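PDB 3C7A: octopine dehydrogenase from Pecten maximus, which catalyses the NADH-dependent reductive condensation of L-arginine with pyruvate to form D-octopine, and the reverse oxidation of that opine. Local coordinates for residues 14-19 against 146-151; 18-23 against 63-68; 54-59 against 156-161. All coordinates share one frame; numbering follows the deposited sequence.

Contact 1 of 3, residues 14-19 against 146-151; sequences AHTLSG and WACRIK. With NAD (nicotinamide-adenine-dinucleotide), chain B.
T16 and W146 meet where helix 12-21, the helix that follows the glycine-rich NAD-binding turn of the Rossmann fold, packs across strand 146-150. The short segments cross at 102°, with their axes 9.2 Å apart. T16 and W146 approach from opposite directions. The methyl CG2 of T16 lies 3.9 Å from the centroid of the six-membered ring of W146, only 7° off the ring normal, which makes a centred CH-pi contact. The branching of the threonine divides its work: CG2 sits anti to the backbone N and meets the indole, while OG1, beside that N, lies against CB and SG of C148, a van der Waals contact, and hydrogen-bonds to N12 O. L17 adds its CB, 4.2 Å from CH2 of W146, in an oblique approach. The indole ring also meets that of H188, their planes close to parallel. Further along the strand, I150 sets CD1 over one face of the H15 imidazole, 4.0 Å from its centroid and displaced toward the rim, the two side chains crossing at about a right angle. The ring of H15 is held by ND1, bonded to G11 O, and is stacked on W42. I150 N in turn bonds to OD1 of N12, an NADH-binding residue, which ties strand and glycine-rich turn together beside the cofactor. The strand also holds the nicotinamide end of the dinucleotide: the backbone N of C148 donates to the carboxamide oxygen O7N of NAD at 3.3 Å, with an N-H...O angle of 161°.

Contact 2 of 3, residues 18-23 against 63-68; sequences SGLAAS and TEVKSR
The end of helix 12-21 and the loop after it lie against strand 62-67, the backbones drawing together from L20 and V65, 7.3 Å apart at CA, to S23 and S67, whose CA atoms are 5.4 Å apart. S67 has the most surface buried. Its OG donates to G19 O at 2.8 Å, arriving in the carbonyl plane on a lone pair. The hydroxyl is placed there by a chi1 of 63°, which sets OG between the backbone N and carbonyl carbon of its own residue and turns it to the helix. The CB of A22 covers the same serine, 3.8 Å from S67 OG. V65, two residues earlier on the same side of the strand, sends its two methyls to different partners: CG1 lies 4.0 Å from S23 OG, and CG2 comes loosely against CD2 of L20, whose CB points away from the strand though its end comes nearer. S23 OG bonds back to L20 O at 2.7 Å, closing the chain on itself as the helix runs out. R68 leaves on the other side, its NH1 bonded to D49 O. S18 and A22 also touch V31 and V29 of strand 27-32. Thus the first helix of the Rossmann-type nucleotide-binding domain is packed between that strand of the parallel part of the sheet and the antiparallel hairpin formed by strands 51-56 and 62-67.

Contact 3 of 3, residues 54-59 against 156-161; sequences IVNEKD and KVEVLG
Two nearly straight backbone bonds join I54 to strand 156-171: V159 N to I54 O at 3.0 Å and I54 N to V157 O at 3.1 Å, followed by a weak one from N56 N to V159 O. Beside them the side-chain amide of N56 reaches across with a single nitrogen that serves two acceptors. ND2 lies 3.1 Å from V159 O, coming from above the carbonyl plane and bent at 142°, and 3.3 Å from E158 OE2, which it meets on the anti side. OE2 lies close to the plane of the N56 amide, whereas ND2 stands out of the carboxylate plane, the two groups being turned 48° apart. E158 gets there on an extended chain, with CG anti to the backbone N (chi1 -172°). The other end of the amide, OD1, bonds to Q62 NE2, so the group is gripped at both ends. An alanine here in place of N56 would remove the amide, and is likely to leave Q62 NE2 without its acceptor and E158 OE2 and V159 O without this donor. The backbone bonds pair strand 51-56 in parallel with strand 156-171, in the mixed sheet of the Rossmann-type domain, whose strand 156-171 packs against helix 12-21; on the far side of strand 51-56, V55 pairs with T63 of the antiparallel hairpin. I54 and E158 stand on one face of the sheet, V55 and V159 on the other, where V159, together with V157, touches T16 of helix 12-21. I54 CD1 lies against the aliphatic part of K156, 3.8 Å from K156 CD.

How the contacts relate
From the N terminus, helix 12-21 comes first and starts two of the contacts. Contact 2, to 63-68, closes the shortest loop; it shares its start with contact 1 and closes within the longer loop to 146-151. Contact 3 crosses both: 54-59 lies within their loops, whereas 156-161 lies beyond them. A147 O meets L160 N at 2.8 Å, a probable hydrogen bond between neighbouring strands of contacts 1 and 3, and T63 OG1 probably bonds to E57 OE2 in the hairpin between contacts 2 and 3. W146 and L20 touch where contacts 1 and 2 adjoin. Together the three tie the first Rossmann helix to strands 62-67, 51-56, 156-171 and 146-150, the last of which meets NAD.

Contact 1 of 3, residues 14-19 against 146-151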
loop_
_atom_site.group_PDB
_atom_site.type_symbol
_atom_site.label_atom_id
_atom_site.label_comp_id
_atom_site.label_asym_id
_atom_site.label_seq_id
_atom_site.Cartn_x
_atom_site.Cartn_y
_atom_site.Cartn_z
ATOM N N ALA A 14 13.360 -2.120 2.983
ATOM C CA ALA A 14 14.284 -1.193 3.648
ATOM C C ALA A 14 15.760 -1.488 3.360
ATOM O O ALA A 14 16.569 -0.559 3.264
ATOM C CB ALA A 14 14.024 -1.163 5.152
ATOM N N HIS A 15 16.101 -2.772 3.233
ATOM C CA HIS A 15 17.458 -3.195 2.855
ATOM C C HIS A 15 17.843 -2.684 1.461
ATOM O O HIS A 15 18.936 -2.141 1.277
ATOM C CB HIS A 15 17.595 -4.725 2.907
ATOM C CG HIS A 15 17.935 -5.269 4.264
ATOM N ND1 HIS A 15 17.049 -5.253 5.322
ATOM C CD2 HIS A 15 19.059 -5.869 4.726
ATOM C CE1 HIS A 15 17.617 -5.806 6.379
ATOM N NE2 HIS A 15 18.836 -6.190 6.044
ATOM N N THR A 16 16.938 -2.857 0.495
ATOM C CA THR A 16 17.170 -2.459 -0.901
ATOM C C THR A 16 17.308 -0.936 -1.075
ATOM O O THR A 16 18.243 -0.469 -1.733
ATOM C CB THR A 16 16.063 -3.012 -1.851
ATOM O OG1 THR A 16 15.928 -4.429 -1.673
ATOM C CG2 THR A 16 16.395 -2.726 -3.319
ATOM N N LEU A 17 16.386 -0.175 -0.483
ATOM C CA LEU A 17 16.381 1.291 -0.605
ATOM C C LEU A 17 17.617 1.959 0.015
ATOM O O LEU A 17 18.181 2.889 -0.570
ATOM C CB LEU A 17 15.087 1.889 -0.026
ATOM C CG LEU A 17 14.885 3.414 -0.039
ATOM C CD1 LEU A 17 14.807 3.982 -1.460
ATOM C CD2 LEU A 17 13.646 3.802 0.759
ATOM N N SER A 18 18.029 1.480 1.191
ATOM C CA SER A 18 19.185 2.032 1.909
ATOM C C SER A 18 20.505 1.872 1.147
ATOM O O SER A 18 21.334 2.784 1.135
ATOM C CB SER A 18 19.304 1.414 3.308
ATOM O OG SER A 18 18.238 1.826 4.148
ATOM N N GLY A 19 20.686 0.712 0.515
ATOM C CA GLY A 19 21.892 0.413 -0.259
ATOM C C GLY A 19 22.048 1.232 -1.532
ATOM O O GLY A 19 23.150 1.686 -1.851
ATOM N N TRP A 146 10.156 -2.893 -6.550
ATOM C CA TRP A 146 10.876 -4.139 -6.866
ATOM C C TRP A 146 10.218 -5.394 -6.281
ATOM O O TRP A 146 9.413 -5.314 -5.350
ATOM C CB TRP A 146 12.330 -4.085 -6.360
ATOM C CG TRP A 146 13.007 -2.737 -6.400
ATOM C CD1 TRP A 146 13.688 -2.188 -7.451
ATOM C CD2 TRP A 146 13.096 -1.789 -5.326
ATOM N NE1 TRP A 146 14.181 -0.953 -7.104
ATOM C CE2 TRP A 146 13.835 -0.683 -5.806
ATOM C CE3 TRP A 146 12.618 -1.763 -4.008
ATOM C CZ2 TRP A 146 14.104 0.440 -5.014
ATOM C CZ3 TRP A 146 12.887 -0.644 -3.219
ATOM C CH2 TRP A 146 13.623 0.441 -3.727
ATOM N N ALA A 147 10.572 -6.551 -6.842
ATOM C CA ALA A 147 10.361 -7.842 -6.187
ATOM C C ALA A 147 11.705 -8.286 -5.603
ATOM O O ALA A 147 12.665 -8.505 -6.348
ATOM C CB ALA A 147 9.828 -8.871 -7.175
ATOM N N CYS A 148 11.770 -8.402 -4.275
ATOM C CA CYS A 148 13.048 -8.569 -3.565
ATOM C C CYS A 148 12.982 -9.478 -2.327
ATOM O O CYS A 148 11.929 -9.607 -1.698
ATOM C CB CYS A 148 13.620 -7.194 -3.185
ATOM S SG CYS A 148 12.476 -6.099 -2.276
ATOM N N ARG A 149 14.118 -10.099 -1.989
ATOM C CA ARG A 149 14.228 -10.992 -0.822
ATOM C C ARG A 149 15.629 -10.970 -0.186
ATOM O O ARG A 149 16.641 -10.985 -0.892
ATOM C CB ARG A 149 13.835 -12.430 -1.197
ATOM C CG ARG A 149 13.659 -13.375 -0.006
ATOM C CD ARG A 149 13.309 -14.797 -0.438
ATOM N NE ARG A 149 11.885 -14.954 -0.734
ATOM C CZ ARG A 149 11.282 -16.117 -0.977
ATOM N NH1 ARG A 149 11.970 -17.253 -0.961
ATOM N NH2 ARG A 149 9.980 -16.145 -1.235
ATOM N N ILE A 150 15.668 -10.944 1.148
ATOM C CA ILE A 150 16.916 -10.966 1.928
ATOM C C ILE A 150 17.622 -12.327 1.841
ATOM O O ILE A 150 16.983 -13.375 1.966
ATOM C CB ILE A 150 16.657 -10.598 3.423
ATOM C CG1 ILE A 150 16.253 -9.123 3.557
ATOM C CG2 ILE A 150 17.884 -10.894 4.297
ATOM C CD1 ILE A 150 15.611 -8.768 4.895
ATOM N N LYS A 151 18.939 -12.298 1.629
ATOM C CA LYS A 151 19.760 -13.515 1.589
ATOM C C LYS A 151 20.534 -13.741 2.894
ATOM O O LYS A 151 20.719 -14.885 3.322
ATOM C CB LYS A 151 20.733 -13.481 0.401
ATOM C CG LYS A 151 20.078 -13.307 -0.977
ATOM C CD LYS A 151 19.175 -14.482 -1.363
ATOM C CE LYS A 151 19.976 -15.711 -1.776
ATOM N NZ LYS A 151 19.085 -16.840 -2.173
HETATM P PA NAD B . 8.619 -7.196 5.433
HETATM O O1A NAD B . 7.720 -8.301 5.833
HETATM O O2A NAD B . 9.908 -7.722 4.930
HETATM O O5B NAD B . 8.855 -6.196 6.681
HETATM C C5B NAD B . 9.286 -6.664 7.946
HETATM C C4B NAD B . 9.681 -5.484 8.832
HETATM O O4B NAD B . 8.529 -4.871 9.389
HETATM C C3B NAD B . 10.550 -5.892 10.016
HETATM O O3B NAD B . 11.927 -5.794 9.730
HETATM C C2B NAD B . 10.136 -4.936 11.119
HETATM O O2B NAD B . 10.947 -3.782 11.133
HETATM C C1B NAD B . 8.709 -4.555 10.760
HETATM N N9A NAD B . 7.796 -5.345 11.614
HETATM C C8A NAD B . 7.301 -6.595 11.333
HETATM N N7A NAD B . 6.514 -6.995 12.357
HETATM C C5A NAD B . 6.498 -6.020 13.292
HETATM C C6A NAD B . 5.854 -5.922 14.523
HETATM N N6A NAD B . 5.305 -7.010 15.061
HETATM N N1A NAD B . 6.021 -4.779 15.289
HETATM C C2A NAD B . 6.822 -3.747 14.830
HETATM N N3A NAD B . 7.459 -3.858 13.605
HETATM C C4A NAD B . 7.300 -4.975 12.843
HETATM O O3 NAD B . 7.865 -6.285 4.325
HETATM P PN NAD B . 8.489 -5.973 2.868
HETATM O O1N NAD B . 8.732 -7.262 2.181
HETATM O O2N NAD B . 9.601 -5.005 3.017
HETATM O O5D NAD B . 7.285 -5.248 2.073
HETATM C C5D NAD B . 6.667 -4.057 2.518
HETATM C C4D NAD B . 5.307 -3.889 1.834
HETATM O O4D NAD B . 5.434 -3.947 0.419
HETATM C C3D NAD B . 4.330 -4.984 2.245
HETATM O O3D NAD B . 3.088 -4.401 2.567
HETATM C C2D NAD B . 4.216 -5.871 1.017
HETATM O O2D NAD B . 2.920 -6.411 0.884
HETATM C C1D NAD B . 4.569 -4.930 -0.132
HETATM N N1N NAD B . 5.182 -5.617 -1.295
HETATM C C2N NAD B . 6.287 -6.425 -1.158
HETATM C C3N NAD B . 6.850 -7.058 -2.272
HETATM C C7N NAD B . 8.192 -7.735 -2.159
HETATM O O7N NAD B . 8.674 -8.412 -3.202
HETATM N N7N NAD B . 8.924 -7.648 -0.956
HETATM C C4N NAD B . 6.276 -6.860 -3.531
HETATM C C5N NAD B . 5.158 -6.036 -3.665
HETATM C C6N NAD B . 4.624 -5.420 -2.535
#

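Contact 2 of 3, residues 18-23 against 63-68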
loop_
_atom_site.group_PDB
_atom_site.type_symbol
_atom_site.label_atom_id
_atom_site.label_comp_id
_atom_site.label_asym_id
_atom_site.label_seq_id
_atom_site.Cartn_x
_atom_site.Cartn_y
_atom_site.Cartn_z
ATOM N N SER A 18 18.029 1.480 1.191
ATOM C CA SER A 18 19.185 2.032 1.909
ATOM C C SER A 18 20.505 1.872 1.147
ATOM O O SER A 18 21.334 2.784 1.135
ATOM C CB SER A 18 19.304 1.414 3.308
ATOM O OG SER A 18 18.238 1.826 4.148
ATOM N N GLY A 19 20.686 0.712 0.515
ATOM C CA GLY A 19 21.892 0.413 -0.259
ATOM C C GLY A 19 22.048 1.232 -1.532
ATOM O O GLY A 19 23.150 1.686 -1.851
ATOM N N LEU A 20 20.947 1.422 -2.258
ATOM C CA LEU A 20 20.964 2.178 -3.516
ATOM C C LEU A 20 21.143 3.689 -3.313
ATOM O O LEU A 20 21.927 4.324 -4.024
ATOM C CB LEU A 20 19.707 1.890 -4.352
ATOM C CG LEU A 20 19.471 0.471 -4.891
ATOM C CD1 LEU A 20 18.083 0.359 -5.511
ATOM C CD2 LEU A 20 20.540 0.035 -5.894
ATOM N N ALA A 21 20.416 4.249 -2.344
ATOM C CA ALA A 21 20.459 5.687 -2.045
ATOM C C ALA A 21 21.818 6.167 -1.520
ATOM O O ALA A 21 22.268 7.265 -1.864
ATOM C CB ALA A 21 19.347 6.063 -1.065
ATOM N N ALA A 22 22.463 5.343 -0.696
ATOM C CA ALA A 22 23.757 5.689 -0.094
ATOM C C ALA A 22 24.938 5.606 -1.069
ATOM O O ALA A 22 26.057 6.000 -0.726
ATOM C CB ALA A 22 24.018 4.831 1.147
ATOM N N SER A 23 24.688 5.099 -2.277
ATOM C CA SER A 23 25.728 4.995 -3.305
ATOM C C SER A 23 25.826 6.243 -4.198
ATOM O O SER A 23 26.739 6.347 -5.025
ATOM C CB SER A 23 25.528 3.730 -4.155
ATOM O OG SER A 23 24.421 3.853 -5.037
ATOM N N THR A 63 24.596 -7.512 -11.650
ATOM C CA THR A 63 25.373 -6.329 -11.258
ATOM C C THR A 63 25.355 -6.148 -9.734
ATOM O O THR A 63 24.315 -6.333 -9.095
ATOM C CB THR A 63 24.833 -5.044 -11.943
ATOM O OG1 THR A 63 24.558 -5.305 -13.326
ATOM C CG2 THR A 63 25.838 -3.901 -11.844
ATOM N N GLU A 64 26.507 -5.789 -9.165
ATOM C CA GLU A 64 26.649 -5.571 -7.719
ATOM C C GLU A 64 26.791 -4.090 -7.355
ATOM O O GLU A 64 27.477 -3.336 -8.050
ATOM C CB GLU A 64 27.854 -6.345 -7.169
ATOM C CG GLU A 64 27.656 -7.854 -7.041
ATOM C CD GLU A 64 28.765 -8.535 -6.243
ATOM O OE1 GLU A 64 29.924 -8.066 -6.285
ATOM O OE2 GLU A 64 28.477 -9.551 -5.575
ATOM N N VAL A 65 26.143 -3.688 -6.261
ATOM C CA VAL A 65 26.235 -2.321 -5.726
ATOM C C VAL A 65 26.630 -2.367 -4.242
ATOM O O VAL A 65 26.014 -3.093 -3.458
ATOM C CB VAL A 65 24.894 -1.538 -5.890
ATOM C CG1 VAL A 65 25.040 -0.088 -5.427
ATOM C CG2 VAL A 65 24.400 -1.579 -7.334
ATOM N N LYS A 66 27.656 -1.598 -3.871
ATOM C CA LYS A 66 28.175 -1.579 -2.493
ATOM C C LYS A 66 28.245 -0.169 -1.893
ATOM O O LYS A 66 28.719 0.764 -2.547
ATOM C CB LYS A 66 29.559 -2.239 -2.426
ATOM C CG LYS A 66 29.567 -3.739 -2.707
ATOM C CD LYS A 66 30.956 -4.333 -2.522
ATOM C CE LYS A 66 30.955 -5.830 -2.788
ATOM N NZ LYS A 66 32.270 -6.458 -2.473
ATOM N N SER A 67 27.780 -0.028 -0.647
ATOM C CA SER A 67 27.770 1.262 0.066
ATOM C C SER A 67 27.684 1.112 1.596
ATOM O O SER A 67 27.514 0.003 2.110
ATOM C CB SER A 67 26.625 2.151 -0.440
ATOM O OG SER A 67 25.362 1.563 -0.175
ATOM N N ARG A 68 27.799 2.236 2.307
ATOM C CA ARG A 68 27.690 2.275 3.773
ATOM C C ARG A 68 26.908 3.501 4.275
ATOM O O ARG A 68 27.304 4.638 4.007
ATOM C CB ARG A 68 29.081 2.247 4.425
ATOM C CG ARG A 68 29.637 0.851 4.689
ATOM C CD ARG A 68 31.079 0.896 5.209
ATOM N NE ARG A 68 31.201 1.526 6.528
ATOM C CZ ARG A 68 31.107 0.884 7.692
ATOM N NH1 ARG A 68 30.881 -0.424 7.729
ATOM N NH2 ARG A 68 31.237 1.555 8.829
#

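Contact 3 of 3, residues 54-59 against 156-161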
loop_
_atom_site.group_PDB
_atom_site.type_symbol
_atom_site.label_atom_id
_atom_site.label_comp_id
_atom_site.label_asym_id
_atom_site.label_seq_id
_atom_site.Cartn_x
_atom_site.Cartn_y
_atom_site.Cartn_z
ATOM N N ILE A 54 22.437 -7.164 -5.085
ATOM C CA ILE A 54 22.629 -7.915 -6.335
ATOM C C ILE A 54 21.416 -7.750 -7.257
ATOM O O ILE A 54 20.290 -8.086 -6.880
ATOM C CB ILE A 54 22.894 -9.423 -6.069
ATOM C CG1 ILE A 54 24.038 -9.602 -5.066
ATOM C CG2 ILE A 54 23.207 -10.160 -7.378
ATOM C CD1 ILE A 54 24.057 -10.954 -4.377
ATOM N N VAL A 55 21.661 -7.239 -8.464
ATOM C CA VAL A 55 20.591 -6.914 -9.414
ATOM C C VAL A 55 20.602 -7.831 -10.646
ATOM O O VAL A 55 21.586 -7.877 -11.388
ATOM C CB VAL A 55 20.655 -5.421 -9.861
ATOM C CG1 VAL A 55 19.543 -5.095 -10.852
ATOM C CG2 VAL A 55 20.574 -4.488 -8.655
ATOM N N ASN A 56 19.501 -8.554 -10.848
ATOM C CA ASN A 56 19.312 -9.386 -12.037
ATOM C C ASN A 56 18.852 -8.551 -13.231
ATOM O O ASN A 56 17.858 -7.825 -13.143
ATOM C CB ASN A 56 18.311 -10.512 -11.760
ATOM C CG ASN A 56 18.888 -11.610 -10.882
ATOM O OD1 ASN A 56 19.857 -12.274 -11.252
ATOM N ND2 ASN A 56 18.282 -11.816 -9.718
ATOM N N GLU A 57 19.579 -8.662 -14.340
ATOM C CA GLU A 57 19.310 -7.859 -15.536
ATOM C C GLU A 57 18.497 -8.625 -16.585
ATOM O O GLU A 57 18.213 -9.815 -16.419
ATOM C CB GLU A 57 20.621 -7.337 -16.147
ATOM C CG GLU A 57 21.542 -6.581 -15.178
ATOM C CD GLU A 57 21.110 -5.143 -14.900
ATOM O OE1 GLU A 57 20.008 -4.731 -15.325
ATOM O OE2 GLU A 57 21.889 -4.416 -14.246
ATOM N N LYS A 58 18.126 -7.931 -17.660
ATOM C CA LYS A 58 17.328 -8.518 -18.742
ATOM C C LYS A 58 18.137 -9.455 -19.644
ATOM O O LYS A 58 17.571 -10.335 -20.297
ATOM C CB LYS A 58 16.664 -7.418 -19.581
ATOM C CG LYS A 58 15.694 -6.515 -18.808
ATOM C CD LYS A 58 14.381 -7.221 -18.449
ATOM C CE LYS A 58 13.428 -7.314 -19.639
ATOM N NZ LYS A 58 12.954 -5.974 -20.094
ATOM N N ASP A 59 19.454 -9.256 -19.676
ATOM C CA ASP A 59 20.361 -10.095 -20.464
ATOM C C ASP A 59 20.506 -11.496 -19.875
ATOM O O ASP A 59 20.631 -12.478 -20.610
ATOM C CB ASP A 59 21.749 -9.448 -20.556
ATOM C CG ASP A 59 21.742 -8.131 -21.314
ATOM O OD1 ASP A 59 20.994 -8.003 -22.309
ATOM O OD2 ASP A 59 22.503 -7.222 -20.919
ATOM N N LYS A 156 23.277 -8.734 2.905
ATOM C CA LYS A 156 23.035 -9.035 1.485
ATOM C C LYS A 156 21.550 -9.156 1.115
ATOM O O LYS A 156 20.775 -9.784 1.837
ATOM C CB LYS A 156 23.774 -10.321 1.091
ATOM C CG LYS A 156 24.058 -10.467 -0.402
ATOM C CD LYS A 156 24.612 -11.853 -0.742
ATOM C CE LYS A 156 26.047 -12.048 -0.251
ATOM N NZ LYS A 156 27.040 -11.279 -1.058
ATOM N N VAL A 157 21.178 -8.564 -0.023
ATOM C CA VAL A 157 19.802 -8.614 -0.547
ATOM C C VAL A 157 19.778 -8.762 -2.086
ATOM O O VAL A 157 20.662 -8.249 -2.778
ATOM C CB VAL A 157 18.959 -7.386 -0.063
ATOM C CG1 VAL A 157 19.476 -6.073 -0.660
ATOM C CG2 VAL A 157 17.467 -7.578 -0.351
ATOM N N GLU A 158 18.768 -9.465 -2.606
ATOM C CA GLU A 158 18.662 -9.762 -4.043
ATOM C C GLU A 158 17.385 -9.204 -4.690
ATOM O O GLU A 158 16.284 -9.383 -4.167
ATOM C CB GLU A 158 18.755 -11.280 -4.283
ATOM C CG GLU A 158 18.844 -11.694 -5.759
ATOM C CD GLU A 158 18.825 -13.205 -5.978
ATOM O OE1 GLU A 158 18.487 -13.961 -5.040
ATOM O OE2 GLU A 158 19.146 -13.637 -7.106
ATOM N N VAL A 159 17.550 -8.539 -5.834
ATOM C CA VAL A 159 16.425 -8.027 -6.625
ATOM C C VAL A 159 16.103 -8.991 -7.776
ATOM O O VAL A 159 16.955 -9.261 -8.628
ATOM C CB VAL A 159 16.710 -6.597 -7.178
ATOM C CG1 VAL A 159 15.603 -6.138 -8.126
ATOM C CG2 VAL A 159 16.881 -5.594 -6.038
ATOM N N LEU A 160 14.873 -9.503 -7.787
ATOM C CA LEU A 160 14.429 -10.458 -8.807
ATOM C C LEU A 160 13.876 -9.784 -10.069
ATOM O O LEU A 160 13.932 -10.365 -11.156
ATOM C CB LEU A 160 13.388 -11.436 -8.234
ATOM C CG LEU A 160 13.759 -12.548 -7.234
ATOM C CD1 LEU A 160 14.994 -13.351 -7.659
ATOM C CD2 LEU A 160 13.916 -12.023 -5.806
ATOM N N GLY A 161 13.347 -8.570 -9.918
ATOM C CA GLY A 161 12.794 -7.801 -11.040
ATOM C C GLY A 161 12.407 -6.373 -10.677
ATOM O O GLY A 161 12.188 -6.065 -9.505
#